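Seryl-tRNA synthetase (Pyrococcus horikoshii, PDB 2DQ0) attaches serine to tRNA(Ser) at the expense of ATP and probably also serylates tRNA(Sec). Local coordinates at residues A[1-5]-A[380-384]; A[4-8]-A[33-37]; A[29-33]-A[102-106]. All blocks are in the same frame, centred on the assembly; numbering follows the deposited sequence.

How the contacts relate
Contact 1 joins the N-terminal tRNA-binding extension to the catalytic core, and contacts 2 and 3 lie within the extension close by. Contact 1 ties the chain start to residues 380-384 of the class II core, and contact 2, whose centre is about 13 Å away, carries helix 4-9 onto helix 28-65. That helix also serves contact 3, centred about 8 Å from contact 2, through the shared Ile33. Contacts 1 and 3 touch directly: Arg384 NH2 lies 3.0 Å from Trp104 O, and Trp380 NE1 3.2 Å from Leu106 O, both probable hydrogen bonds. Contact 1 comes nearest the active site, the Trp380 side chain being about 12 Å from the bound seryl-adenylate analogue, whereas contacts 2 and 3 are structural packing.

Contact 1 (A[1-5]-A[380-384]); sequences MLDIK and WQARR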
loop_
_atom_site.group_PDB
_atom_site.type_symbol
_atom_site.label_atom_id
_atom_site.label_comp_id
_atom_site.label_asym_id
_atom_site.label_seq_id
_atom_site.Cartn_x
_atom_site.Cartn_y
_atom_site.Cartn_z
ATOM N N MET A 1 3.441 -9.209 -25.175
ATOM C CA MET A 1 4.194 -9.038 -26.463
ATOM C C MET A 1 4.051 -10.239 -27.391
ATOM O O MET A 1 4.178 -11.384 -26.966
ATOM C CB MET A 1 5.680 -8.811 -26.184
ATOM C CG MET A 1 6.527 -8.630 -27.429
ATOM S SD MET A 1 8.280 -8.767 -27.072
ATOM C CE MET A 1 9.000 -7.609 -28.285
ATOM N N LEU A 2 3.782 -9.980 -28.665
ATOM C CA LEU A 2 3.655 -11.079 -29.615
ATOM C C LEU A 2 4.998 -11.405 -30.234
ATOM O O LEU A 2 5.841 -10.520 -30.437
ATOM C CB LEU A 2 2.668 -10.760 -30.743
ATOM C CG LEU A 2 1.181 -10.870 -30.447
ATOM C CD1 LEU A 2 0.911 -12.078 -29.549
ATOM C CD2 LEU A 2 0.739 -9.608 -29.766
ATOM N N ASP A 3 5.180 -12.693 -30.513
ATOM C CA ASP A 3 6.383 -13.216 -31.142
ATOM C C ASP A 3 6.381 -12.751 -32.582
ATOM O O ASP A 3 5.436 -13.008 -33.317
ATOM C CB ASP A 3 6.364 -14.742 -31.104
ATOM C CG ASP A 3 7.567 -15.362 -31.774
ATOM O OD1 ASP A 3 8.455 -14.613 -32.253
ATOM O OD2 ASP A 3 7.614 -16.611 -31.814
ATOM N N ILE A 4 7.435 -12.069 -32.995
ATOM C CA ILE A 4 7.489 -11.586 -34.361
ATOM C C ILE A 4 7.292 -12.774 -35.325
ATOM O O ILE A 4 6.630 -12.638 -36.356
ATOM C CB ILE A 4 8.838 -10.856 -34.617
ATOM C CG1 ILE A 4 8.704 -9.886 -35.794
ATOM C CG2 ILE A 4 9.954 -11.864 -34.799
ATOM C CD1 ILE A 4 8.209 -10.482 -37.064
ATOM N N LYS A 5 7.833 -13.938 -34.968
ATOM C CA LYS A 5 7.710 -15.133 -35.803
ATOM C C LYS A 5 6.252 -15.437 -36.140
ATOM O O LYS A 5 5.900 -15.695 -37.297
ATOM C CB LYS A 5 8.305 -16.356 -35.096
ATOM C CG LYS A 5 9.805 -16.272 -34.780
ATOM C CD LYS A 5 10.660 -16.215 -36.038
ATOM C CE LYS A 5 10.501 -17.475 -36.885
ATOM N NZ LYS A 5 10.896 -18.708 -36.138
ATOM N N TRP A 380 2.999 -14.471 -23.027
ATOM C CA TRP A 380 2.852 -13.019 -23.213
ATOM C C TRP A 380 3.661 -12.177 -22.237
ATOM O O TRP A 380 4.220 -11.153 -22.623
ATOM C CB TRP A 380 1.384 -12.624 -23.103
ATOM C CG TRP A 380 1.031 -11.286 -23.733
ATOM C CD1 TRP A 380 0.741 -11.060 -25.037
ATOM C CD2 TRP A 380 0.927 -10.014 -23.074
ATOM N NE1 TRP A 380 0.465 -9.735 -25.244
ATOM C CE2 TRP A 380 0.572 -9.067 -24.056
ATOM C CE3 TRP A 380 1.102 -9.585 -21.753
ATOM C CZ2 TRP A 380 0.388 -7.708 -23.763
ATOM C CZ3 TRP A 380 0.921 -8.235 -21.458
ATOM C CH2 TRP A 380 0.566 -7.312 -22.464
ATOM N N GLN A 381 3.704 -12.592 -20.972
ATOM C CA GLN A 381 4.452 -11.854 -19.963
ATOM C C GLN A 381 5.905 -12.267 -20.043
ATOM O O GLN A 381 6.811 -11.420 -19.980
ATOM C CB GLN A 381 3.896 -12.136 -18.558
ATOM C CG GLN A 381 2.419 -11.815 -18.429
ATOM C CD GLN A 381 1.908 -11.958 -17.024
ATOM O OE1 GLN A 381 2.033 -13.015 -16.397
ATOM N NE2 GLN A 381 1.312 -10.891 -16.513
ATOM N N ALA A 382 6.117 -13.573 -20.190
ATOM C CA ALA A 382 7.460 -14.131 -20.299
ATOM C C ALA A 382 8.263 -13.435 -21.383
ATOM O O ALA A 382 9.429 -13.105 -21.184
ATOM C CB ALA A 382 7.392 -15.614 -20.592
ATOM N N ARG A 383 7.646 -13.190 -22.528
ATOM C CA ARG A 383 8.372 -12.543 -23.611
ATOM C C ARG A 383 8.709 -11.095 -23.273
ATOM O O ARG A 383 9.674 -10.556 -23.793
ATOM C CB ARG A 383 7.559 -12.626 -24.904
ATOM C CG ARG A 383 8.372 -12.548 -26.193
ATOM C CD ARG A 383 7.507 -12.922 -27.405
ATOM N NE ARG A 383 7.159 -14.348 -27.441
ATOM C CZ ARG A 383 7.910 -15.288 -28.019
ATOM N NH1 ARG A 383 7.513 -16.554 -28.004
ATOM N NH2 ARG A 383 9.059 -14.971 -28.622
ATOM N N ARG A 384 7.930 -10.472 -22.388
ATOM C CA ARG A 384 8.179 -9.080 -22.007
ATOM C C ARG A 384 9.208 -8.988 -20.907
ATOM O O ARG A 384 10.115 -8.176 -20.959
ATOM C CB ARG A 384 6.892 -8.398 -21.520
ATOM C CG ARG A 384 5.866 -8.127 -22.604
ATOM C CD ARG A 384 4.436 -8.145 -22.051
ATOM N NE ARG A 384 3.910 -6.806 -21.801
ATOM C CZ ARG A 384 3.428 -6.001 -22.740
ATOM N NH1 ARG A 384 2.980 -4.794 -22.405
ATOM N NH2 ARG A 384 3.377 -6.402 -24.006
#
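Met1 and Asp3 meet Trp380, Arg383 and Arg384 where the start of the N-terminal tRNA-binding extension meets the class II synthetase core, joining parts of the chain some 375 residues apart. The charged pairing is between Asp3 and Arg383. Carboxylate and guanidinium lie stacked, their planes only 8° apart, and OD1 of Asp3 is 3.7 Å from Arg383 NH2, a long salt bridge; the oxygen lies well off the guanidinium plane, which makes this an attraction between charges rather than a directed bond. CB of Asp3 sits 3.5 Å over the middle of the guanidinium, next to CZ. A bend at chi3 (-70°), after an extended start, brings the Arg383 group over Asp3, while its NH1 forms a salt bridge with Asp379 of the core. A leucine in place of Arg383 would probably leave Asp3 and Asp379 without the positive group they share.

Apolar contact is supplied by Met1, which crosses Arg383 at about a right angle with SD 3.9 Å from Arg383 CG. Its CB rests 3.6 Å from CG of Arg384, whose NE is engaged by the backbone oxygen of Glu227.

Polar backbone and ring contacts are the third group. Met1 N gives a weak hydrogen bond to Trp380 O (3.3 Å), and the same nitrogen lies over one face of the Trp380 indole, toward its rim. Arg384 NH2 lies over that face too. The carboxylate that faces Arg383 is itself held by the N-cap of helix 4-9: Lys5 N donates to Asp3 OD1 over 2.9 Å, arriving from above the carboxylate plane with an N-H...O angle of 150°.

Contact 2 (A[4-8]-A[33-37]); sequences IKLIR and ILKLD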
loop_
_atom_site.group_PDB
_atom_site.type_symbol
_atom_site.label_atom_id
_atom_site.label_comp_id
_atom_site.label_asym_id
_atom_site.label_seq_id
_atom_site.Cartn_x
_atom_site.Cartn_y
_atom_site.Cartn_z
ATOM N N ILE A 4 7.435 -12.069 -32.995
ATOM C CA ILE A 4 7.489 -11.586 -34.361
ATOM C C ILE A 4 7.292 -12.774 -35.325
ATOM O O ILE A 4 6.630 -12.638 -36.356
ATOM C CB ILE A 4 8.838 -10.856 -34.617
ATOM C CG1 ILE A 4 8.704 -9.886 -35.794
ATOM C CG2 ILE A 4 9.954 -11.864 -34.799
ATOM C CD1 ILE A 4 8.209 -10.482 -37.064
ATOM N N LYS A 5 7.833 -13.938 -34.968
ATOM C CA LYS A 5 7.710 -15.133 -35.803
ATOM C C LYS A 5 6.252 -15.437 -36.140
ATOM O O LYS A 5 5.900 -15.695 -37.297
ATOM C CB LYS A 5 8.305 -16.356 -35.096
ATOM C CG LYS A 5 9.805 -16.272 -34.780
ATOM C CD LYS A 5 10.660 -16.215 -36.038
ATOM C CE LYS A 5 10.501 -17.475 -36.885
ATOM N NZ LYS A 5 10.896 -18.708 -36.138
ATOM N N LEU A 6 5.408 -15.393 -35.119
ATOM C CA LEU A 6 3.996 -15.692 -35.275
ATOM C C LEU A 6 3.269 -14.768 -36.257
ATOM O O LEU A 6 2.392 -15.210 -37.014
ATOM C CB LEU A 6 3.334 -15.673 -33.893
ATOM C CG LEU A 6 1.865 -16.075 -33.796
ATOM C CD1 LEU A 6 0.969 -14.856 -34.030
ATOM C CD2 LEU A 6 1.580 -17.184 -34.799
ATOM N N ILE A 7 3.638 -13.495 -36.276
ATOM C CA ILE A 7 2.976 -12.590 -37.198
ATOM C C ILE A 7 3.552 -12.815 -38.599
ATOM O O ILE A 7 2.907 -12.527 -39.610
ATOM C CB ILE A 7 3.128 -11.079 -36.764
ATOM C CG1 ILE A 7 4.570 -10.625 -36.937
ATOM C CG2 ILE A 7 2.696 -10.877 -35.302
ATOM C CD1 ILE A 7 4.886 -10.158 -38.338
ATOM N N ARG A 8 4.776 -13.325 -38.668
ATOM C CA ARG A 8 5.370 -13.569 -39.973
ATOM C C ARG A 8 4.819 -14.853 -40.570
ATOM O O ARG A 8 4.516 -14.910 -41.752
ATOM C CB ARG A 8 6.898 -13.642 -39.882
ATOM C CG ARG A 8 7.561 -12.273 -39.875
ATOM C CD ARG A 8 9.047 -12.344 -40.204
ATOM N NE ARG A 8 9.797 -13.112 -39.221
ATOM C CZ ARG A 8 10.878 -12.667 -38.588
ATOM N NH1 ARG A 8 11.490 -13.445 -37.706
ATOM N NH2 ARG A 8 11.342 -11.448 -38.830
ATOM N N ILE A 33 3.888 -3.985 -39.324
ATOM C CA ILE A 33 5.048 -4.643 -38.743
ATOM C C ILE A 33 5.721 -5.509 -39.804
ATOM O O ILE A 33 6.946 -5.693 -39.802
ATOM C CB ILE A 33 4.668 -5.500 -37.495
ATOM C CG1 ILE A 33 4.099 -6.841 -37.927
ATOM C CG2 ILE A 33 3.614 -4.763 -36.637
ATOM C CD1 ILE A 33 3.453 -7.609 -36.788
ATOM N N LEU A 34 4.917 -6.025 -40.728
ATOM C CA LEU A 34 5.456 -6.859 -41.795
ATOM C C LEU A 34 6.355 -6.087 -42.757
ATOM O O LEU A 34 7.463 -6.539 -43.067
ATOM C CB LEU A 34 4.326 -7.532 -42.571
ATOM C CG LEU A 34 3.734 -8.751 -41.864
ATOM C CD1 LEU A 34 2.653 -9.367 -42.738
ATOM C CD2 LEU A 34 4.824 -9.761 -41.571
ATOM N N LYS A 35 5.885 -4.930 -43.222
ATOM C CA LYS A 35 6.682 -4.134 -44.143
ATOM C C LYS A 35 7.910 -3.588 -43.425
ATOM O O LYS A 35 8.947 -3.325 -44.047
ATOM C CB LYS A 35 5.845 -2.994 -44.769
ATOM C CG LYS A 35 6.024 -1.615 -44.163
ATOM C CD LYS A 35 6.425 -0.576 -45.212
ATOM C CE LYS A 35 5.337 -0.396 -46.259
ATOM N NZ LYS A 35 5.739 0.515 -47.371
ATOM N N LEU A 36 7.801 -3.428 -42.111
ATOM C CA LEU A 36 8.922 -2.920 -41.340
ATOM C C LEU A 36 9.929 -4.043 -41.183
ATOM O O LEU A 36 11.127 -3.836 -41.344
ATOM C CB LEU A 36 8.470 -2.443 -39.954
ATOM C CG LEU A 36 7.789 -1.087 -39.779
ATOM C CD1 LEU A 36 7.592 -0.849 -38.283
ATOM C CD2 LEU A 36 8.633 0.028 -40.387
ATOM N N ASP A 37 9.428 -5.229 -40.862
ATOM C CA ASP A 37 10.272 -6.399 -40.673
ATOM C C ASP A 37 11.018 -6.657 -41.967
ATOM O O ASP A 37 12.206 -6.961 -41.964
ATOM C CB ASP A 37 9.414 -7.619 -40.314
ATOM C CG ASP A 37 10.246 -8.820 -39.866
ATOM O OD1 ASP A 37 10.998 -8.689 -38.883
ATOM O OD2 ASP A 37 10.136 -9.897 -40.486
#
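Ile7 and Ile33 reach toward each other tip to tip, with Ile7 CG1 3.2 Å from Ile33 CD1. The terminal CD1 of Ile7 also comes within 3.3 Å of Leu34 CD2, the two side chains sliding past one another in opposite directions. With chi1 at 69°, CG1 of Ile7 is placed between the backbone N and the carbonyl carbon, and its CD1 extends into the angle between Ile33 and Leu34. Beside this apolar patch Arg8 and Asp37 form a salt bridge: Arg8 NH2 lies 2.6 Å from Asp37 OD2, which sits near the guanidinium plane at its edge, although the modelled place of OD2 is uncertain. Ile4 CD1 touches Asp37 OD1 at 3.8 Å and lies over one face of the Arg8 guanidinium, toward its rim, 3.5 Å above the plane.

The frame for these side chains is a steep helix-on-helix crossing within the N-terminal tRNA-binding extension. The short axes of 4-8 and 33-37 make 106° and approach to 10.7 Å, a spacing spanned by side chains.

Further out, Asp37 has a second, weak and long, ion pair with Arg41 one turn on. On helix 28-65, Leu36 packs against Lys98 and Ile99 of helix 72-103, the partner in the long helical arm.

Contact 3 (A[29-33]-A[102-106]); sequences WVDEI and YLWRL
Trp29 turns one face of its indole to the edge of Tyr102 in a tilted T-shaped (edge-to-face) pair, the centroid of the five-membered ring being 4.2 Å from that of the phenol ring and the planes 60° apart. CD2 of Tyr102 stands over the centre of the indole, and its CE2 approaches Trp29 NE1. The indole rim is bordered by the other segment as well: Leu106 CD2 lies 3.4 Å from Trp29 CE3, near the ring plane, and Arg105 O lies at the edge by CZ3. CB of Arg105 is 3.7 Å from CZ3 of Trp29, while its guanidinium leads away to Tyr101, with which it makes a cation-pi contact.

Tyr102 is held on its other flank by the next turn of the Trp29 helix. Ile33 CG2 packs 3.7 Å from Tyr102 CB, and Glu32 CG reaches Tyr102 CE1 at the same distance. Glu32 CG stands anti to the backbone N (chi1 -176°), which sets this methylene beside the phenol ring, and the chain then bends at chi2.

A type I beta turn from Leu103 to Leu106 brings the chain off helix 72-103 and lays Leu106 alongside the indole. The contact thus joins the C-terminal end region of that helix to the start of helix 28-65, whose Val30 faces helix 11-21, while Leu103 pairs through its backbone with Leu2 just before helix 4-9.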
loop_
_atom_site.group_PDB
_atom_site.type_symbol
_atom_site.label_atom_id
_atom_site.label_comp_id
_atom_site.label_asym_id
_atom_site.label_seq_id
_atom_site.Cartn_x
_atom_site.Cartn_y
_atom_site.Cartn_z
ATOM N N TRP A 29 -2.090 -2.978 -38.241
ATOM C CA TRP A 29 -0.737 -3.061 -37.699
ATOM C C TRP A 29 0.029 -4.286 -38.181
ATOM O O TRP A 29 1.250 -4.257 -38.295
ATOM C CB TRP A 29 -0.793 -3.099 -36.175
ATOM C CG TRP A 29 -0.938 -1.786 -35.502
ATOM C CD1 TRP A 29 -1.045 -0.558 -36.088
ATOM C CD2 TRP A 29 -0.916 -1.559 -34.094
ATOM N NE1 TRP A 29 -1.082 0.424 -35.129
ATOM C CE2 TRP A 29 -1.007 -0.164 -33.894
ATOM C CE3 TRP A 29 -0.823 -2.403 -32.977
ATOM C CZ2 TRP A 29 -1.007 0.408 -32.624
ATOM C CZ3 TRP A 29 -0.821 -1.833 -31.711
ATOM C CH2 TRP A 29 -0.912 -0.440 -31.546
ATOM N N VAL A 30 -0.691 -5.373 -38.435
ATOM C CA VAL A 30 -0.052 -6.598 -38.885
ATOM C C VAL A 30 0.768 -6.354 -40.144
ATOM O O VAL A 30 1.894 -6.841 -40.266
ATOM C CB VAL A 30 -1.085 -7.669 -39.171
ATOM C CG1 VAL A 30 -0.391 -8.995 -39.510
ATOM C CG2 VAL A 30 -1.989 -7.810 -37.974
ATOM N N ASP A 31 0.207 -5.587 -41.073
ATOM C CA ASP A 31 0.896 -5.295 -42.315
ATOM C C ASP A 31 2.017 -4.316 -42.057
ATOM O O ASP A 31 3.089 -4.404 -42.675
ATOM C CB ASP A 31 -0.065 -4.709 -43.357
ATOM C CG ASP A 31 -1.128 -5.700 -43.800
ATOM O OD1 ASP A 31 -0.783 -6.852 -44.130
ATOM O OD2 ASP A 31 -2.313 -5.317 -43.821
ATOM N N GLU A 32 1.777 -3.384 -41.140
ATOM C CA GLU A 32 2.792 -2.399 -40.827
ATOM C C GLU A 32 4.052 -3.067 -40.267
ATOM O O GLU A 32 5.163 -2.768 -40.706
ATOM C CB GLU A 32 2.242 -1.364 -39.850
ATOM C CG GLU A 32 3.218 -0.218 -39.518
ATOM C CD GLU A 32 3.784 0.513 -40.749
ATOM O OE1 GLU A 32 3.200 0.414 -41.843
ATOM O OE2 GLU A 32 4.815 1.209 -40.613
ATOM N N ILE A 33 3.888 -3.985 -39.324
ATOM C CA ILE A 33 5.048 -4.643 -38.743
ATOM C C ILE A 33 5.721 -5.509 -39.804
ATOM O O ILE A 33 6.946 -5.693 -39.802
ATOM C CB ILE A 33 4.668 -5.500 -37.495
ATOM C CG1 ILE A 33 4.099 -6.841 -37.927
ATOM C CG2 ILE A 33 3.614 -4.763 -36.637
ATOM C CD1 ILE A 33 3.453 -7.609 -36.788
ATOM N N TYR A 102 4.747 -1.813 -31.674
ATOM C CA TYR A 102 3.501 -2.480 -32.009
ATOM C C TYR A 102 3.417 -3.831 -31.305
ATOM O O TYR A 102 2.377 -4.199 -30.742
ATOM C CB TYR A 102 3.396 -2.702 -33.515
ATOM C CG TYR A 102 3.301 -1.428 -34.319
ATOM C CD1 TYR A 102 4.300 -1.079 -35.231
ATOM C CD2 TYR A 102 2.213 -0.570 -34.168
ATOM C CE1 TYR A 102 4.217 0.091 -35.964
ATOM C CE2 TYR A 102 2.116 0.597 -34.897
ATOM C CZ TYR A 102 3.121 0.928 -35.793
ATOM O OH TYR A 102 3.039 2.101 -36.503
ATOM N N LEU A 103 4.512 -4.580 -31.331
ATOM C CA LEU A 103 4.491 -5.890 -30.703
ATOM C C LEU A 103 4.052 -5.851 -29.251
ATOM O O LEU A 103 3.346 -6.739 -28.806
ATOM C CB LEU A 103 5.864 -6.565 -30.813
ATOM C CG LEU A 103 6.276 -7.087 -32.196
ATOM C CD1 LEU A 103 7.644 -7.747 -32.101
ATOM C CD2 LEU A 103 5.228 -8.073 -32.710
ATOM N N TRP A 104 4.473 -4.823 -28.514
ATOM C CA TRP A 104 4.135 -4.693 -27.096
ATOM C C TRP A 104 2.727 -4.208 -26.914
ATOM O O TRP A 104 2.158 -4.299 -25.831
ATOM C CB TRP A 104 5.054 -3.691 -26.395
ATOM C CG TRP A 104 6.388 -4.233 -26.038
ATOM C CD1 TRP A 104 7.400 -4.567 -26.897
ATOM C CD2 TRP A 104 6.863 -4.526 -24.721
ATOM N NE1 TRP A 104 8.472 -5.049 -26.193
ATOM C CE2 TRP A 104 8.174 -5.033 -24.854
ATOM C CE3 TRP A 104 6.308 -4.410 -23.437
ATOM C CZ2 TRP A 104 8.945 -5.423 -23.747
ATOM C CZ3 TRP A 104 7.068 -4.796 -22.341
ATOM C CH2 TRP A 104 8.377 -5.296 -22.504
ATOM N N ARG A 105 2.171 -3.677 -27.989
ATOM C CA ARG A 105 0.845 -3.137 -27.920
ATOM C C ARG A 105 -0.204 -3.993 -28.611
ATOM O O ARG A 105 -1.263 -3.504 -28.995
ATOM C CB ARG A 105 0.879 -1.691 -28.439
ATOM C CG ARG A 105 1.009 -0.663 -27.296
ATOM C CD ARG A 105 1.710 0.633 -27.684
ATOM N NE ARG A 105 3.138 0.391 -27.724
ATOM C CZ ARG A 105 4.035 1.105 -27.064
ATOM N NH1 ARG A 105 3.641 2.116 -26.315
ATOM N NH2 ARG A 105 5.323 0.791 -27.151
ATOM N N LEU A 106 0.096 -5.282 -28.754
ATOM C CA LEU A 106 -0.839 -6.222 -29.359
ATOM C C LEU A 106 -1.241 -7.259 -28.309
ATOM O O LEU A 106 -0.412 -7.759 -27.565
ATOM C CB LEU A 106 -0.215 -6.880 -30.597
ATOM C CG LEU A 106 -0.111 -5.974 -31.838
ATOM C CD1 LEU A 106 0.689 -6.673 -32.930
ATOM C CD2 LEU A 106 -1.512 -5.622 -32.345
#